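Local coordinates for protein 11S globulin isoform 1 (Cocos nucifera, PDB 5WPW) that serves as a hexameric 11S seed storage globulin of coconut, a nutrient reservoir in the seed and a potential food allergen, at residues D30-Q33 with F34-A37; G333-R336 with Q337-L341; L278-L281 with R282-Q285; T378-L381 with R382-V386. The protein carries 2 engineered substitutions. All blocks are in the same frame, centred on the assembly; numbering follows the deposited sequence.

Interaction 1: residues D30-Q33 with F34-A37; sequences DNEQ and FRCA
Three backbone hydrogen bonds join Asn31-Gln33 to Arg35-Ala37 as the first turn of helix 32-37. Arg35 N gives to Asn31 O at 2.8 Å, nearly straight at 166°; Cys36 N and Ala37 N follow on Glu32 O and Gln33 O. Asn31 itself is the N-cap: its OD1 accepts from Gln33 N at 3.1 Å, in the amide plane and on a lone pair, and more weakly from Gln33 NE2. CG anti to the backbone N (chi1 -166°) turns the short Asn31 amide back over the helix start, where N-H groups lack a preceding carbonyl.

Apolar contact is slight here: CB of Asn31 meets the Phe34 ring at its edge, 4.1 Å from CD2, while the ring packs on Leu11 and on Leu340.

Charge gathers on the outer side. Asp30 OD1 stands 4.0 Å from Arg35 NH1, well out of the guanidinium plane, an attraction without a directed bond; the salt bridge of Arg35 is with Glu2. Cys36 is tied by disulfide to Cys3. The whole is an Asn-capped short helix in the N-terminal cupin domain, where it connects strands 22-26 and 40-46, neighbours in one antiparallel sheet.

Interaction 2: residues G333-R336 with Q337-L341; sequences GELR and QGQLL
Gln339 reaches back across the turn to Arg336, and its side chain can be followed atom by atom. CB lies 3.7 Å from Leu335 CD2 and also near Arg336 O. CG, placed beside its own backbone N (chi1 -48°), passes over that same carbonyl oxygen. From there the chain runs extended, bringing CD to 3.4 Å from Arg336 CG, so that the amide lies against the aliphatic start of the arginine. At the tip the two branches part. OE1 accepts from Arg336 N at 3.0 Å, the donor standing 48° out of the amide plane and not on a lone pair. NE2 sits over the centre of one face of the Arg336 guanidinium, 3.1 Å from CZ, with the amide and guanidinium planes 43° apart; both groups are donors, so the amide nitrogen simply rests against the face, with no hydrogen bond.

The backbone beneath is a type II beta turn, Arg336 to Gln339, closed by Gln339 N giving to Arg336 O at 3.1 Å. It carries strand 329-336 into strand 340-343, two strands of different sheets in the C-terminal cupin domain. Gly338 has a positive phi, which the lack of a side chain makes easy.

On the apolar side Leu335 CD1 meets Leu341 CB at 4.0 Å, the two leucines crossing at about a right angle. Glu334 turns to another partner, a salt bridge with Arg317, and Arg336 NH2 makes a long, weak ion pair with Glu12.

Interaction 3: residues L278-L281 with R282-Q285; sequences LPIL and RFIQ
Arg282 lays its aliphatic stem along the carbonyl of Pro279: CG comes to 3.2 Å from Pro279 O, and the guanidinium further out has the same oxygen at its edge. This course follows from chi1 of 76°, which sets CG between the backbone N and the carbonyl carbon, with the chain extended from there to NE. The stem also covers its neighbour, CG standing over the centre of one face of the Phe283 ring, while Phe283 CZ lies over the guanidinium. Phe283 CD2 then reaches Ile280, 4.3 Å from its CG1.

The backbone makes two turns in succession, a type I beta turn from Leu278 to Leu281 running into the short helix 281-284, which leads to strand 287-293 of the C-terminal cupin domain. Arg282 N gives to Pro279 O at 3.1 Å, and Ile280 O is held twice, by Phe283 N at 2.9 Å and by Ile284 N at 3.1 Å, the latter in the carbonyl plane. Proline suits the second place of the turn, where phi is near -60° and no N-H is needed. Gln285 ends the helix with a positive phi of 60°.

The inner side is carried by aliphatic side chains. Ile280 and Ile284 pass at a slant, CG1 to CG1 at 4.2 Å, and Leu281 CD2 lies 4.2 Å from Ile284 CB. All three branched side chains rest on Ala117 of strand 114-118, in the N-terminal cupin domain, while Pro279 packs on Ser275 of a neighbouring subunit.

Interaction 4: residues T378-L381 with R382-V386; sequences TSAL and RGMPV
A type I beta turn from Leu381 to Met384, closed by Met384 N giving to Leu381 O at 3.1 Å, bends the chain ahead of helix 386-393, with Pro385 at the N-cap position. One residue earlier, Gly383 N gives to Ala380 O at 3.2 Å.

Ser379 adds a side-chain bond: OG accepts from Arg382 N at 3.2 Å, with an N-H...O angle of 161°. Its chi1 of 68° swings the hydroxyl over its own backbone toward that N-H, a reach that suits a small serine. OG also bonds to Gly376 O. Met384 folds the other way, SD lying 4.1 Å from Leu381 CD2 and CE 4.5 Å from Ala380 CB. A flexible thioether can follow such a surface, which continues to Leu389 of helix 386-393 and to Pro54 of a neighbouring subunit.

The Arg382 guanidinium makes salt bridges with Glu103 and Glu81 of that neighbouring subunit, besides a bond from NH1 to Lys377 O. The contact thus divides its chemistry: the Ser379 hydroxyl holds one N-H within the turn, which the backbone closes, and apolar groups pack beneath, while the permanent charge of Arg382, balanced by two glutamates, adds a charged tie to a subunit that backbone and apolar groups also touch.

How the interactions relate
Interactions 1 and 2 touch, Phe34 CZ lying 3.9 Å from Leu340 CD2, so the capped helix of the N-terminal cupin domain packs against the start of strand 340-343 in the C-terminal one. Interaction 3 joins the same two domains, but about 28 Å from interaction 2 between centres and across the chain's centre, through aliphatic side chains on strand 114-118. These three are partly buried; apolar side chains lie mostly inward, arginines and acids mostly toward the surface. Interaction 4 lies furthest out, about 33 Å from the chain's centre, yet is buried, covered by its own helices and by a neighbouring subunit; its arginine meets acids of another chain, whereas that of interaction 1 finds its acid within its own.

Interaction 1: residues D30-Q33 with F34-A37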
loop_
_atom_site.group_PDB
_atom_site.type_symbol
_atom_site.label_atom_id
_atom_site.label_comp_id
_atom_site.label_asym_id
_atom_site.label_seq_id
_atom_site.Cartn_x
_atom_site.Cartn_y
_atom_site.Cartn_z
ATOM N N ASP A 30 -0.065 -27.888 23.331
ATOM C CA ASP A 30 0.050 -29.144 22.604
ATOM C C ASP A 30 -1.291 -29.841 22.406
ATOM O O ASP A 30 -1.362 -30.816 21.651
ATOM C CB ASP A 30 1.022 -30.076 23.330
ATOM C CG ASP A 30 2.473 -29.686 23.105
ATOM O OD1 ASP A 30 3.064 -30.157 22.106
ATOM O OD2 ASP A 30 3.023 -28.910 23.919
ATOM N N ASN A 31 -2.336 -29.381 23.082
ATOM C CA ASN A 31 -3.697 -29.798 22.781
ATOM C C ASN A 31 -3.991 -29.621 21.290
ATOM O O ASN A 31 -3.564 -28.641 20.673
ATOM C CB ASN A 31 -4.654 -28.966 23.650
ATOM C CG ASN A 31 -6.060 -29.523 23.691
ATOM O OD1 ASN A 31 -6.790 -29.459 22.707
ATOM N ND2 ASN A 31 -6.457 -30.049 24.849
ATOM N N GLU A 32 -4.725 -30.582 20.709
ATOM C CA GLU A 32 -5.020 -30.533 19.276
ATOM C C GLU A 32 -5.692 -29.224 18.881
ATOM O O GLU A 32 -5.428 -28.677 17.804
ATOM C CB GLU A 32 -5.910 -31.710 18.877
ATOM C CG GLU A 32 -5.186 -32.915 18.294
ATOM C CD GLU A 32 -6.150 -34.027 17.901
ATOM O OE1 GLU A 32 -7.278 -33.707 17.456
ATOM O OE2 GLU A 32 -5.788 -35.218 18.042
ATOM N N GLN A 33 -6.576 -28.712 19.731
ATOM C CA GLN A 33 -7.332 -27.516 19.386
ATOM C C GLN A 33 -6.442 -26.277 19.350
ATOM O O GLN A 33 -6.603 -25.418 18.471
ATOM C CB GLN A 33 -8.483 -27.358 20.376
ATOM C CG GLN A 33 -9.170 -28.687 20.580
ATOM C CD GLN A 33 -10.317 -28.621 21.546
ATOM O OE1 GLN A 33 -11.413 -28.193 21.191
ATOM N NE2 GLN A 33 -10.078 -29.060 22.777
ATOM N N PHE A 34 -5.502 -26.170 20.295
ATOM C CA PHE A 34 -4.492 -25.118 20.249
ATOM C C PHE A 34 -3.557 -25.307 19.066
ATOM O O PHE A 34 -3.167 -24.338 18.405
ATOM C CB PHE A 34 -3.692 -25.115 21.548
ATOM C CG PHE A 34 -4.306 -24.288 22.614
ATOM C CD1 PHE A 34 -4.337 -22.915 22.495
ATOM C CD2 PHE A 34 -4.857 -24.875 23.729
ATOM C CE1 PHE A 34 -4.911 -22.143 23.469
ATOM C CE2 PHE A 34 -5.428 -24.110 24.702
ATOM C CZ PHE A 34 -5.455 -22.738 24.574
ATOM N N ARG A 35 -3.177 -26.551 18.789
ATOM C CA ARG A 35 -2.356 -26.812 17.620
ATOM C C ARG A 35 -3.123 -26.532 16.329
ATOM O O ARG A 35 -2.533 -26.066 15.353
ATOM C CB ARG A 35 -1.828 -28.251 17.658
ATOM C CG ARG A 35 -0.524 -28.399 18.461
ATOM C CD ARG A 35 0.126 -29.764 18.265
ATOM N NE ARG A 35 -0.682 -30.839 18.839
ATOM C CZ ARG A 35 -0.195 -31.993 19.291
ATOM N NH1 ARG A 35 1.111 -32.237 19.245
ATOM N NH2 ARG A 35 -1.022 -32.906 19.799
ATOM N N CYS A 36 -4.434 -26.771 16.300
ATOM C CA CYS A 36 -5.176 -26.411 15.098
ATOM C C CYS A 36 -5.259 -24.900 14.951
ATOM O O CYS A 36 -5.105 -24.375 13.848
ATOM C CB CYS A 36 -6.576 -27.024 15.115
ATOM S SG CYS A 36 -7.726 -26.354 13.832
ATOM N N ALA A 37 -5.478 -24.184 16.055
ATOM C CA ALA A 37 -5.599 -22.738 15.990
ATOM C C ALA A 37 -4.251 -22.054 15.821
ATOM O O ALA A 37 -4.214 -20.906 15.384
ATOM C CB ALA A 37 -6.285 -22.203 17.252
#

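Interaction 2: residues G333-R336 with Q337-L341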
loop_
_atom_site.group_PDB
_atom_site.type_symbol
_atom_site.label_atom_id
_atom_site.label_comp_id
_atom_site.label_asym_id
_atom_site.label_seq_id
_atom_site.Cartn_x
_atom_site.Cartn_y
_atom_site.Cartn_z
ATOM N N GLY A 333 -22.306 -27.881 24.616
ATOM C CA GLY A 333 -22.079 -27.852 26.044
ATOM C C GLY A 333 -22.249 -26.450 26.568
ATOM O O GLY A 333 -22.470 -25.498 25.816
ATOM N N GLU A 334 -22.157 -26.345 27.887
ATOM C CA GLU A 334 -22.192 -25.066 28.562
ATOM C C GLU A 334 -20.791 -24.468 28.543
ATOM O O GLU A 334 -19.810 -25.145 28.249
ATOM C CB GLU A 334 -22.718 -25.252 29.998
ATOM C CG GLU A 334 -22.910 -23.976 30.841
ATOM C CD GLU A 334 -23.561 -24.233 32.213
ATOM O OE1 GLU A 334 -22.827 -24.543 33.185
ATOM O OE2 GLU A 334 -24.799 -24.087 32.329
ATOM N N LEU A 335 -20.702 -23.185 28.819
ATOM C CA LEU A 335 -19.429 -22.565 29.130
ATOM C C LEU A 335 -19.654 -21.733 30.378
ATOM O O LEU A 335 -20.700 -21.086 30.507
ATOM C CB LEU A 335 -18.913 -21.691 27.969
ATOM C CG LEU A 335 -17.956 -22.258 26.919
ATOM C CD1 LEU A 335 -17.367 -21.119 26.112
ATOM C CD2 LEU A 335 -16.834 -23.066 27.531
ATOM N N ARG A 336 -18.692 -21.757 31.300
ATOM C CA ARG A 336 -18.791 -20.916 32.481
ATOM C C ARG A 336 -17.496 -20.140 32.652
ATOM O O ARG A 336 -16.522 -20.336 31.916
ATOM C CB ARG A 336 -19.114 -21.735 33.741
ATOM C CG ARG A 336 -18.207 -22.926 33.947
ATOM C CD ARG A 336 -18.772 -23.917 34.978
ATOM N NE ARG A 336 -18.040 -25.183 34.960
ATOM C CZ ARG A 336 -16.808 -25.341 35.437
ATOM N NH1 ARG A 336 -16.160 -24.311 35.975
ATOM N NH2 ARG A 336 -16.219 -26.531 35.372
ATOM N N GLN A 337 -17.510 -19.236 33.632
ATOM C CA GLN A 337 -16.364 -18.388 33.922
ATOM C C GLN A 337 -15.068 -19.190 34.002
ATOM O O GLN A 337 -14.990 -20.231 34.670
ATOM C CB GLN A 337 -16.596 -17.630 35.230
ATOM C CG GLN A 337 -15.370 -16.873 35.724
ATOM C CD GLN A 337 -15.694 -15.884 36.819
ATOM O OE1 GLN A 337 -16.734 -15.218 36.778
ATOM N NE2 GLN A 337 -14.817 -15.792 37.817
ATOM N N GLY A 338 -14.047 -18.704 33.297
ATOM C CA GLY A 338 -12.725 -19.296 33.337
ATOM C C GLY A 338 -12.461 -20.361 32.301
ATOM O O GLY A 338 -11.328 -20.852 32.222
ATOM N N GLN A 339 -13.451 -20.724 31.491
ATOM C CA GLN A 339 -13.270 -21.751 30.478
ATOM C C GLN A 339 -13.042 -21.145 29.100
ATOM O O GLN A 339 -13.527 -20.056 28.777
ATOM C CB GLN A 339 -14.479 -22.680 30.423
ATOM C CG GLN A 339 -14.892 -23.146 31.805
ATOM C CD GLN A 339 -15.915 -24.239 31.760
ATOM O OE1 GLN A 339 -16.877 -24.170 31.011
ATOM N NE2 GLN A 339 -15.711 -25.267 32.573
ATOM N N LEU A 340 -12.375 -21.921 28.274
ATOM C CA LEU A 340 -11.910 -21.485 26.971
ATOM C C LEU A 340 -12.386 -22.470 25.920
ATOM O O LEU A 340 -12.411 -23.684 26.154
ATOM C CB LEU A 340 -10.395 -21.381 26.966
ATOM C CG LEU A 340 -9.692 -20.957 25.687
ATOM C CD1 LEU A 340 -8.476 -20.127 26.045
ATOM C CD2 LEU A 340 -9.290 -22.191 24.917
ATOM N N LEU A 341 -12.740 -21.945 24.752
ATOM C CA LEU A 341 -13.213 -22.774 23.651
ATOM C C LEU A 341 -12.620 -22.222 22.369
ATOM O O LEU A 341 -12.800 -21.039 22.075
ATOM C CB LEU A 341 -14.744 -22.761 23.546
ATOM C CG LEU A 341 -15.382 -23.616 22.453
ATOM C CD1 LEU A 341 -15.100 -25.098 22.735
ATOM C CD2 LEU A 341 -16.909 -23.351 22.308
#

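Interaction 3: residues L278-L281 with R282-Q285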
loop_
_atom_site.group_PDB
_atom_site.type_symbol
_atom_site.label_atom_id
_atom_site.label_comp_id
_atom_site.label_asym_id
_atom_site.label_seq_id
_atom_site.Cartn_x
_atom_site.Cartn_y
_atom_site.Cartn_z
ATOM N N LEU A 278 -7.701 0.129 16.070
ATOM C CA LEU A 278 -6.399 0.118 16.739
ATOM C C LEU A 278 -5.360 -0.222 15.680
ATOM O O LEU A 278 -5.230 -1.394 15.295
ATOM C CB LEU A 278 -6.373 -0.893 17.873
ATOM C CG LEU A 278 -5.042 -1.081 18.609
ATOM C CD1 LEU A 278 -4.655 0.227 19.235
ATOM C CD2 LEU A 278 -5.129 -2.215 19.645
ATOM N N PRO A 279 -4.610 0.760 15.197
ATOM C CA PRO A 279 -3.812 0.534 13.978
ATOM C C PRO A 279 -2.821 -0.603 14.078
ATOM O O PRO A 279 -2.644 -1.326 13.095
ATOM C CB PRO A 279 -3.109 1.884 13.782
ATOM C CG PRO A 279 -4.007 2.857 14.431
ATOM C CD PRO A 279 -4.621 2.173 15.597
ATOM N N ILE A 280 -2.184 -0.797 15.237
ATOM C CA ILE A 280 -1.107 -1.779 15.343
ATOM C C ILE A 280 -1.589 -3.186 15.017
ATOM O O ILE A 280 -0.787 -4.041 14.635
ATOM C CB ILE A 280 -0.452 -1.737 16.745
ATOM C CG1 ILE A 280 0.872 -2.513 16.724
ATOM C CG2 ILE A 280 -1.395 -2.299 17.831
ATOM C CD1 ILE A 280 1.643 -2.470 18.017
ATOM N N LEU A 281 -2.898 -3.438 15.114
ATOM C CA LEU A 281 -3.388 -4.785 14.892
ATOM C C LEU A 281 -3.137 -5.247 13.464
ATOM O O LEU A 281 -3.133 -6.453 13.219
ATOM C CB LEU A 281 -4.889 -4.874 15.199
ATOM C CG LEU A 281 -5.253 -4.590 16.661
ATOM C CD1 LEU A 281 -6.717 -4.882 16.981
ATOM C CD2 LEU A 281 -4.344 -5.401 17.555
ATOM N N ARG A 282 -2.967 -4.320 12.521
ATOM C CA ARG A 282 -2.676 -4.708 11.142
ATOM C C ARG A 282 -1.306 -5.356 11.000
ATOM O O ARG A 282 -1.054 -6.026 9.994
ATOM C CB ARG A 282 -2.784 -3.495 10.205
ATOM C CG ARG A 282 -1.612 -2.509 10.262
ATOM C CD ARG A 282 -1.974 -1.200 9.548
ATOM N NE ARG A 282 -1.159 -0.081 10.023
ATOM C CZ ARG A 282 -0.436 0.720 9.241
ATOM N NH1 ARG A 282 -0.415 0.540 7.924
ATOM N NH2 ARG A 282 0.273 1.705 9.782
ATOM N N PHE A 283 -0.411 -5.139 11.966
ATOM C CA PHE A 283 0.853 -5.855 12.066
ATOM C C PHE A 283 0.762 -7.059 12.996
ATOM O O PHE A 283 1.354 -8.105 12.704
ATOM C CB PHE A 283 1.946 -4.885 12.541
ATOM C CG PHE A 283 1.928 -3.572 11.805
ATOM C CD1 PHE A 283 2.311 -3.511 10.477
ATOM C CD2 PHE A 283 1.490 -2.415 12.422
ATOM C CE1 PHE A 283 2.283 -2.308 9.780
ATOM C CE2 PHE A 283 1.460 -1.205 11.735
ATOM C CZ PHE A 283 1.857 -1.153 10.414
ATOM N N ILE A 284 0.002 -6.942 14.093
ATOM C CA ILE A 284 -0.216 -8.067 15.000
ATOM C C ILE A 284 -1.009 -9.171 14.296
ATOM O O ILE A 284 -0.839 -10.368 14.590
ATOM C CB ILE A 284 -0.938 -7.577 16.286
ATOM C CG1 ILE A 284 -0.100 -6.558 17.081
ATOM C CG2 ILE A 284 -1.396 -8.739 17.169
ATOM C CD1 ILE A 284 1.092 -7.115 17.876
ATOM N N GLN A 285 -1.882 -8.784 13.365
ATOM C CA GLN A 285 -2.757 -9.697 12.615
ATOM C C GLN A 285 -3.680 -10.487 13.543
ATOM O O GLN A 285 -3.891 -11.692 13.381
ATOM C CB GLN A 285 -1.953 -10.642 11.715
ATOM C CG GLN A 285 -1.493 -9.995 10.413
ATOM C CD GLN A 285 -0.740 -10.977 9.515
ATOM O OE1 GLN A 285 0.488 -11.026 9.522
ATOM N NE2 GLN A 285 -1.480 -11.763 8.747
#

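Interaction 4: residues T378-L381 with R382-V386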
loop_
_atom_site.group_PDB
_atom_site.type_symbol
_atom_site.label_atom_id
_atom_site.label_comp_id
_atom_site.label_asym_id
_atom_site.label_seq_id
_atom_site.Cartn_x
_atom_site.Cartn_y
_atom_site.Cartn_z
ATOM N N THR A 378 -27.929 -9.492 7.864
ATOM C CA THR A 378 -26.739 -9.485 7.018
ATOM C C THR A 378 -26.299 -10.892 6.628
ATOM O O THR A 378 -25.106 -11.150 6.464
ATOM C CB THR A 378 -25.587 -8.764 7.720
ATOM O OG1 THR A 378 -25.297 -9.419 8.961
ATOM C CG2 THR A 378 -25.926 -7.319 7.999
ATOM N N SER A 379 -27.237 -11.813 6.470
ATOM C CA SER A 379 -26.891 -13.219 6.529
ATOM C C SER A 379 -26.829 -13.856 5.150
ATOM O O SER A 379 -27.261 -13.297 4.145
ATOM C CB SER A 379 -27.891 -13.973 7.398
ATOM O OG SER A 379 -29.148 -14.001 6.763
ATOM N N ALA A 380 -26.300 -15.075 5.138
ATOM C CA ALA A 380 -26.189 -15.836 3.905
ATOM C C ALA A 380 -27.562 -16.169 3.333
ATOM O O ALA A 380 -27.791 -16.038 2.121
ATOM C CB ALA A 380 -25.404 -17.115 4.176
ATOM N N LEU A 381 -28.485 -16.615 4.187
ATOM C CA LEU A 381 -29.789 -17.024 3.681
ATOM C C LEU A 381 -30.586 -15.825 3.208
ATOM O O LEU A 381 -31.265 -15.893 2.180
ATOM C CB LEU A 381 -30.541 -17.818 4.745
ATOM C CG LEU A 381 -29.861 -19.174 4.988
ATOM C CD1 LEU A 381 -30.741 -20.105 5.803
ATOM C CD2 LEU A 381 -29.450 -19.831 3.681
ATOM N N ARG A 382 -30.501 -14.702 3.914
ATOM C CA ARG A 382 -31.276 -13.561 3.450
ATOM C C ARG A 382 -30.810 -13.072 2.087
ATOM O O ARG A 382 -31.568 -12.390 1.392
ATOM C CB ARG A 382 -31.220 -12.407 4.443
ATOM C CG ARG A 382 -32.435 -11.496 4.266
ATOM C CD ARG A 382 -32.736 -10.670 5.469
ATOM N NE ARG A 382 -31.927 -9.455 5.509
ATOM C CZ ARG A 382 -32.182 -8.353 4.808
ATOM N NH1 ARG A 382 -31.378 -7.300 4.917
ATOM N NH2 ARG A 382 -33.232 -8.302 3.996
ATOM N N GLY A 383 -29.583 -13.414 1.687
ATOM C CA GLY A 383 -29.087 -12.956 0.411
ATOM C C GLY A 383 -29.432 -13.835 -0.755
ATOM O O GLY A 383 -29.131 -13.468 -1.892
ATOM N N MET A 384 -30.032 -14.983 -0.502
ATOM C CA MET A 384 -30.303 -15.984 -1.519
ATOM C C MET A 384 -31.740 -15.875 -2.017
ATOM O O MET A 384 -32.654 -15.558 -1.244
ATOM C CB MET A 384 -30.061 -17.388 -0.957
ATOM C CG MET A 384 -28.582 -17.806 -1.051
ATOM S SD MET A 384 -28.332 -19.375 -0.228
ATOM C CE MET A 384 -26.620 -19.067 0.328
ATOM N N PRO A 385 -31.960 -16.106 -3.311
ATOM C CA PRO A 385 -33.330 -16.065 -3.844
ATOM C C PRO A 385 -34.222 -17.098 -3.169
ATOM O O PRO A 385 -33.801 -18.225 -2.891
ATOM C CB PRO A 385 -33.139 -16.379 -5.331
ATOM C CG PRO A 385 -31.690 -15.989 -5.623
ATOM C CD PRO A 385 -30.947 -16.318 -4.366
ATOM N N VAL A 386 -35.484 -16.717 -2.939
ATOM C CA VAL A 386 -36.417 -17.657 -2.312
ATOM C C VAL A 386 -36.389 -19.007 -3.022
ATOM O O VAL A 386 -36.405 -20.060 -2.374
ATOM C CB VAL A 386 -37.839 -17.067 -2.259
ATOM C CG1 VAL A 386 -37.849 -15.788 -1.458
ATOM C CG2 VAL A 386 -38.376 -16.822 -3.655
#